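Local coordinates for protein uroporphyrinogen III synthase (Thermus thermophilus, PDB 1WCW) that probably catalyses the closure of the linear tetrapyrrole hydroxymethylbilane to uroporphyrinogen III, the D-ring-inverting step on the way to haem, at residues Ala14-Arg17 with Arg18-Ala21; Lys43-Val46 with Pro47-Arg50; Arg97-Lys100 with Ala101-Leu105. One frame throughout, in Å; residues are numbered along the deposited sequence.

Contact 1: Ala14-Arg17 with Arg18-Ala21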
loop_
_atom_site.group_PDB
_atom_site.type_symbol
_atom_site.label_atom_id
_atom_site.label_comp_id
_atom_site.label_asym_id
_atom_site.label_seq_id
_atom_site.Cartn_x
_atom_site.Cartn_y
_atom_site.Cartn_z
ATOM N N ALA A 14 6.923 0.527 11.233
ATOM C CA ALA A 14 5.442 0.468 11.208
ATOM C C ALA A 14 4.928 -0.661 10.304
ATOM O O ALA A 14 3.703 -0.802 10.235
ATOM C CB ALA A 14 4.877 1.829 10.729
ATOM N N GLY A 15 5.796 -1.416 9.666
ATOM C CA GLY A 15 5.390 -2.490 8.756
ATOM C C GLY A 15 5.015 -3.770 9.460
ATOM O O GLY A 15 5.185 -3.949 10.663
ATOM N N LEU A 16 4.409 -4.644 8.677
ATOM C CA LEU A 16 3.969 -5.934 9.209
ATOM C C LEU A 16 4.743 -7.140 8.657
ATOM O O LEU A 16 5.185 -7.980 9.400
ATOM C CB LEU A 16 2.481 -6.114 8.926
ATOM C CG LEU A 16 1.784 -7.378 9.438
ATOM C CD1 LEU A 16 1.735 -7.442 10.940
ATOM C CD2 LEU A 16 0.409 -7.376 8.886
ATOM N N ARG A 17 4.924 -7.160 7.369
ATOM C CA ARG A 17 5.525 -8.270 6.632
ATOM C C ARG A 17 6.959 -8.701 6.865
ATOM O O ARG A 17 7.265 -9.887 7.014
ATOM C CB ARG A 17 5.366 -7.967 5.140
ATOM C CG ARG A 17 3.971 -7.436 4.701
ATOM C CD ARG A 17 3.321 -6.269 5.596
ATOM N NE ARG A 17 3.693 -4.893 5.274
ATOM C CZ ARG A 17 4.772 -4.297 5.742
ATOM N NH1 ARG A 17 5.047 -3.063 5.406
ATOM N NH2 ARG A 17 5.585 -4.959 6.549
ATOM N N ARG A 18 7.841 -7.731 6.912
ATOM C CA ARG A 18 9.273 -7.918 7.059
ATOM C C ARG A 18 9.864 -7.456 8.408
ATOM O O ARG A 18 10.998 -6.994 8.484
ATOM C CB ARG A 18 9.999 -7.168 5.917
ATOM C CG ARG A 18 9.872 -7.894 4.542
ATOM C CD ARG A 18 10.787 -7.219 3.507
ATOM N NE ARG A 18 10.316 -5.857 3.258
ATOM C CZ ARG A 18 10.941 -4.969 2.483
ATOM N NH1 ARG A 18 10.442 -3.747 2.314
ATOM N NH2 ARG A 18 12.069 -5.299 1.869
ATOM N N LYS A 19 9.107 -7.614 9.477
ATOM C CA LYS A 19 9.572 -7.242 10.829
ATOM C C LYS A 19 10.854 -7.906 11.242
ATOM O O LYS A 19 11.705 -7.295 11.894
ATOM C CB LYS A 19 8.559 -7.715 11.888
ATOM C CG LYS A 19 7.277 -7.029 11.833
ATOM C CD LYS A 19 6.332 -7.583 12.888
ATOM C CE LYS A 19 4.927 -6.981 12.768
ATOM N NZ LYS A 19 4.022 -7.503 13.841
ATOM N N GLU A 20 10.966 -9.193 11.015
ATOM C CA GLU A 20 12.140 -9.940 11.415
ATOM C C GLU A 20 13.392 -9.466 10.663
ATOM O O GLU A 20 14.503 -9.351 11.235
ATOM C CB GLU A 20 11.877 -11.435 11.149
ATOM C CG GLU A 20 12.766 -12.457 11.837
ATOM C CD GLU A 20 12.244 -13.939 11.668
ATOM O OE1 GLU A 20 12.198 -14.481 10.521
ATOM O OE2 GLU A 20 11.880 -14.569 12.695
ATOM N N ALA A 21 13.215 -9.166 9.387
ATOM C CA ALA A 21 14.356 -8.716 8.617
ATOM C C ALA A 21 14.737 -7.332 9.123
ATOM O O ALA A 21 15.919 -7.018 9.237
ATOM C CB ALA A 21 14.041 -8.662 7.096
#

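Contact 2: Lys43-Val46 with Pro47-Arg50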
loop_
_atom_site.group_PDB
_atom_site.type_symbol
_atom_site.label_atom_id
_atom_site.label_comp_id
_atom_site.label_asym_id
_atom_site.label_seq_id
_atom_site.Cartn_x
_atom_site.Cartn_y
_atom_site.Cartn_z
ATOM N N LYS A 43 -7.078 -12.497 4.598
ATOM C CA LYS A 43 -7.608 -12.926 3.315
ATOM C C LYS A 43 -9.088 -13.067 3.461
ATOM O O LYS A 43 -9.607 -13.481 4.492
ATOM C CB LYS A 43 -7.051 -14.290 2.884
ATOM C CG LYS A 43 -5.567 -14.352 2.643
ATOM C CD LYS A 43 -5.097 -13.432 1.502
ATOM C CE LYS A 43 -3.611 -13.651 1.189
ATOM N NZ LYS A 43 -3.151 -12.663 0.184
ATOM N N VAL A 44 -9.819 -12.699 2.431
ATOM C CA VAL A 44 -11.255 -12.849 2.425
ATOM C C VAL A 44 -11.562 -14.298 1.870
ATOM O O VAL A 44 -11.050 -14.683 0.816
ATOM C CB VAL A 44 -11.912 -11.805 1.502
ATOM C CG1 VAL A 44 -13.353 -12.069 1.419
ATOM C CG2 VAL A 44 -11.698 -10.327 2.079
ATOM N N PRO A 45 -12.370 -15.104 2.580
ATOM C CA PRO A 45 -12.672 -16.470 2.099
ATOM C C PRO A 45 -13.291 -16.345 0.771
ATOM O O PRO A 45 -14.197 -15.543 0.528
ATOM C CB PRO A 45 -13.647 -17.014 3.146
ATOM C CG PRO A 45 -13.261 -16.241 4.392
ATOM C CD PRO A 45 -12.998 -14.821 3.872
ATOM N N VAL A 46 -12.861 -17.226 -0.142
ATOM C CA VAL A 46 -13.336 -17.177 -1.484
ATOM C C VAL A 46 -14.876 -17.222 -1.595
ATOM O O VAL A 46 -15.523 -16.499 -2.378
ATOM C CB VAL A 46 -12.654 -18.308 -2.297
ATOM C CG1 VAL A 46 -13.333 -18.464 -3.688
ATOM C CG2 VAL A 46 -11.159 -17.974 -2.480
ATOM N N PRO A 47 -15.516 -18.082 -0.770
ATOM C CA PRO A 47 -16.986 -18.084 -0.888
ATOM C C PRO A 47 -17.672 -16.734 -0.621
ATOM O O PRO A 47 -18.766 -16.481 -1.117
ATOM C CB PRO A 47 -17.409 -19.133 0.140
ATOM C CG PRO A 47 -16.244 -20.067 0.200
ATOM C CD PRO A 47 -15.016 -19.168 0.072
ATOM N N GLU A 48 -17.030 -15.866 0.174
ATOM C CA GLU A 48 -17.624 -14.569 0.506
ATOM C C GLU A 48 -17.690 -13.571 -0.625
ATOM O O GLU A 48 -18.487 -12.607 -0.582
ATOM C CB GLU A 48 -16.913 -13.938 1.717
ATOM C CG GLU A 48 -17.147 -14.704 3.012
ATOM C CD GLU A 48 -16.648 -13.940 4.247
ATOM O OE1 GLU A 48 -17.204 -12.870 4.571
ATOM O OE2 GLU A 48 -15.684 -14.405 4.885
ATOM N N TYR A 49 -16.875 -13.767 -1.675
ATOM C CA TYR A 49 -16.989 -12.847 -2.811
ATOM C C TYR A 49 -17.163 -13.605 -4.107
ATOM O O TYR A 49 -16.904 -13.107 -5.186
ATOM C CB TYR A 49 -15.809 -11.853 -2.873
ATOM C CG TYR A 49 -14.440 -12.446 -3.051
ATOM C CD1 TYR A 49 -13.743 -13.081 -2.029
ATOM C CD2 TYR A 49 -13.802 -12.337 -4.291
ATOM C CE1 TYR A 49 -12.508 -13.567 -2.210
ATOM C CE2 TYR A 49 -12.522 -12.837 -4.474
ATOM C CZ TYR A 49 -11.871 -13.444 -3.463
ATOM O OH TYR A 49 -10.596 -13.878 -3.637
ATOM N N ARG A 50 -17.612 -14.859 -3.997
ATOM C CA ARG A 50 -17.846 -15.711 -5.183
ATOM C C ARG A 50 -18.746 -15.041 -6.218
ATOM O O ARG A 50 -18.612 -15.227 -7.439
ATOM C CB ARG A 50 -18.383 -17.097 -4.739
ATOM C CG ARG A 50 -19.780 -17.079 -4.349
ATOM C CD ARG A 50 -20.153 -18.430 -3.792
ATOM N NE ARG A 50 -20.268 -19.473 -4.788
ATOM C CZ ARG A 50 -21.330 -20.268 -4.817
ATOM N NH1 ARG A 50 -21.438 -21.245 -5.704
ATOM N NH2 ARG A 50 -22.316 -20.024 -3.957
HETATM O O HOH W 1 -9.415 -14.340 -1.255
#

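Contact 3: Arg97-Lys100 with Ala101-Leu105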
loop_
_atom_site.group_PDB
_atom_site.type_symbol
_atom_site.label_atom_id
_atom_site.label_comp_id
_atom_site.label_asym_id
_atom_site.label_seq_id
_atom_site.Cartn_x
_atom_site.Cartn_y
_atom_site.Cartn_z
ATOM N N ARG A 97 -2.288 -0.073 -11.401
ATOM C CA ARG A 97 -1.997 1.178 -10.718
ATOM C C ARG A 97 -0.491 1.435 -10.658
ATOM O O ARG A 97 -0.087 2.596 -10.769
ATOM C CB ARG A 97 -2.571 1.143 -9.294
ATOM C CG ARG A 97 -2.375 2.453 -8.538
ATOM C CD ARG A 97 -2.956 2.370 -7.110
ATOM N NE ARG A 97 -2.355 1.335 -6.297
ATOM C CZ ARG A 97 -2.649 1.119 -5.008
ATOM N NH1 ARG A 97 -3.511 1.891 -4.392
ATOM N NH2 ARG A 97 -2.092 0.080 -4.419
ATOM N N GLY A 98 0.319 0.398 -10.527
ATOM C CA GLY A 98 1.763 0.587 -10.397
ATOM C C GLY A 98 2.497 -0.658 -10.822
ATOM O O GLY A 98 1.886 -1.628 -11.269
ATOM N N ALA A 99 3.822 -0.649 -10.626
ATOM C CA ALA A 99 4.668 -1.748 -11.024
ATOM C C ALA A 99 4.378 -3.100 -10.455
ATOM O O ALA A 99 4.541 -4.077 -11.173
ATOM C CB ALA A 99 6.125 -1.395 -10.733
ATOM N N LYS A 100 3.990 -3.181 -9.203
ATOM C CA LYS A 100 3.727 -4.497 -8.625
ATOM C C LYS A 100 2.507 -5.174 -9.238
ATOM O O LYS A 100 2.534 -6.367 -9.560
ATOM C CB LYS A 100 3.574 -4.426 -7.121
ATOM C CG LYS A 100 4.919 -4.098 -6.449
ATOM C CD LYS A 100 4.710 -3.706 -5.015
ATOM C CE LYS A 100 6.060 -3.404 -4.343
ATOM N NZ LYS A 100 5.944 -3.114 -2.871
ATOM N N ALA A 101 1.423 -4.407 -9.415
ATOM C CA ALA A 101 0.253 -5.006 -10.066
ATOM C C ALA A 101 0.598 -5.351 -11.493
ATOM O O ALA A 101 0.153 -6.356 -12.024
ATOM C CB ALA A 101 -0.942 -4.058 -10.072
ATOM N N ALA A 102 1.404 -4.486 -12.131
ATOM C CA ALA A 102 1.784 -4.746 -13.500
ATOM C C ALA A 102 2.584 -6.050 -13.623
ATOM O O ALA A 102 2.352 -6.816 -14.538
ATOM C CB ALA A 102 2.559 -3.594 -14.088
ATOM N N ARG A 103 3.492 -6.293 -12.689
ATOM C CA ARG A 103 4.296 -7.489 -12.796
ATOM C C ARG A 103 3.438 -8.738 -12.604
ATOM O O ARG A 103 3.625 -9.748 -13.310
ATOM C CB ARG A 103 5.360 -7.428 -11.732
ATOM C CG ARG A 103 6.397 -6.341 -11.893
ATOM C CD ARG A 103 7.175 -6.112 -10.569
ATOM N NE ARG A 103 7.949 -4.872 -10.665
ATOM C CZ ARG A 103 8.514 -4.222 -9.654
ATOM N NH1 ARG A 103 8.407 -4.688 -8.408
ATOM N NH2 ARG A 103 9.194 -3.100 -9.907
ATOM N N ALA A 104 2.488 -8.701 -11.648
ATOM C CA ALA A 104 1.637 -9.861 -11.447
ATOM C C ALA A 104 0.815 -10.133 -12.693
ATOM O O ALA A 104 0.627 -11.262 -13.061
ATOM C CB ALA A 104 0.753 -9.672 -10.252
ATOM N N LEU A 105 0.285 -9.107 -13.353
ATOM C CA LEU A 105 -0.459 -9.336 -14.590
ATOM C C LEU A 105 0.454 -9.923 -15.692
ATOM O O LEU A 105 0.043 -10.869 -16.363
ATOM C CB LEU A 105 -1.082 -7.998 -15.052
ATOM C CG LEU A 105 -2.353 -7.581 -14.244
ATOM C CD1 LEU A 105 -2.724 -6.126 -14.623
ATOM C CD2 LEU A 105 -3.540 -8.510 -14.569
#

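Contact 1: Ala14-Arg17 with Arg18-Ala21
A first torsion that sets CG of Lys-19 beside its own backbone N (chi1 -67°), followed by a fully extended chain, lays this lysine back along the loop it has just left, while Leu-16, its CG opposite the backbone N at chi1 -178°, sends its branch out to meet it. The two side chains pass obliquely, CD1 of Leu-16 lying 3.7 Å from CE of Lys-19. From CG to CE the lysine runs over two carbonyls: CG of Lys-19 rests 3.3 Å from the O of Leu-16, and CE of Lys-19 lies 3.7 Å from the O of Gly-15. No hydrogen bond joins the two segments; methylenes spread over carbonyl oxygens and a leucine methyl make the contact. Shortened to an alanine, Lys-19 loses everything from CG to NZ, which is likely to uncover the O of Leu-16 and open a gap beside CD1 of Leu-16 where CE had packed. Arg-17 bends at chi2 and chi3, folding its guanidinium back toward Gly-15; NH2 of Arg-17 comes 3.6 Å from the N of Arg-18, at a slant. Arg-18, at the N-cap position of helix 19-28, leads its own guanidinium away to the carbonyl O of Glu-243. The turn thus carries the chain from strand 10-13 into helix 19-28, with Leu-16 also packed on strand 39-43 and Ala-14 on strand 186-189.

Contact 2: Lys43-Val46 with Pro47-Arg50
Val-44 lays its CG1 methyl against the ring of Tyr-49, 3.6 Å from CD1 of the tyrosine, the two side chains crossing at a slant. The carbonyl O of Val-44 meets the same ring at its edge, in the ring plane, 3.5 Å from CE1 of Tyr-49. Tyr-49 can turn back over the preceding loop because its CG sits between the backbone N and the carbonyl carbon (chi1 62°). A water then joins the two residues a second time: it donates to the O of Val-44 at 2.7 Å and accepts from OH of Tyr-49 at 2.7 Å, fixing the direction of the phenol proton. Further round the turn, the backbone N of Glu-48 bonds to the O of Pro-45 at 2.9 Å, and the N of Tyr-49 to the O of Val-46 at 3.1 Å, both of them i to i+3 bonds. The carboxylate of Glu-48 comes alongside the CD-CG edge of Pro-45, with OE2 of Glu-48 2.9 Å from CD of Pro-45, a close approach of an acceptor to the carbon bonded to the proline N. Tyr-49 occupies the N-cap position of helix 50-57 and also packs on Pro-162 of strand 155-167 and Ala-77 of helix 68-80. Chemically, the turn is held by two bent backbone bonds, its prolines having no N-H to donate, while the buried tyrosine secures its polar end through a single water bridging its OH to the O of Val-44, so its ring is held both by apolar packing and by a directed hydrogen bond.

Contact 3: Arg97-Lys100 with Ala101-Leu105
Arg-103 and Ala-99, one helical turn apart, meet with the guanidinium lying flat over a methyl: CB of Ala-99 sits over one face of the group, 3.6 Å from NH2 of Arg-103. The arginine chain is stretched from CG to NE, with CG beside the backbone N (chi1 -67°), and this carries it back toward the start of the helix. On the way its CG passes 3.0 Å from the O of Ala-99, the same oxygen that accepts the N of Arg-103 at 2.9 Å. Lys-100 crosses the arginine obliquely, and its CG lies 4.0 Å from NH1 of Arg-103, so it is aliphatic carbon, not the ammonium, that comes near the guanidinium; the two charged ends, NZ of Lys-100 and NH1 of Arg-103, stay 6.3 Å apart. Ala-101 and Ala-102 meet strand 93-96, Ala-101 also touching strand 62-65, and Ala-104 meets helix 68-80. Gly-98 is the N-cap, and its O receives the N of Ala-102 at 3.0 Å, opening the i to i+4 series that the N of Ala-104 continues to the O of Lys-100 at 3.1 Å. Just ahead of the cap, Arg-97 extends from the end of strand 93-96 and hydrogen-bonds Tyr-139 and a bound glycerol, which probably came from the crystallisation liquor. The chemistry is thus split by side: small methyls are consistent with close packing on strands and helix, while on the exposed side the like charges of Arg-103 and Lys-100 probably favour separated ends, Lys-100 having a weak, long ion pair with Glu-243.

Each of the three contacts sits where a helix starts, and they follow one another in series, none enclosing or crossing another. Contact 1 closes the loop that leads from strand 10-13 of the parallel sheet into helix 19-28. The chain then passes through strand 32-35 and enters strand 39-43 of the mixed sheet, after which contact 2 closes the way into helix 50-57. Contact 3 follows strand 93-96 of that second sheet and starts the helix of a beta-alpha-beta unit. Centres of contacts 1 and 2 lie about 26 Å apart, and none of the three touches another, yet Glu-243 is reached from contact 1 by Arg-18 and, weakly, from contact 3 by Lys-100.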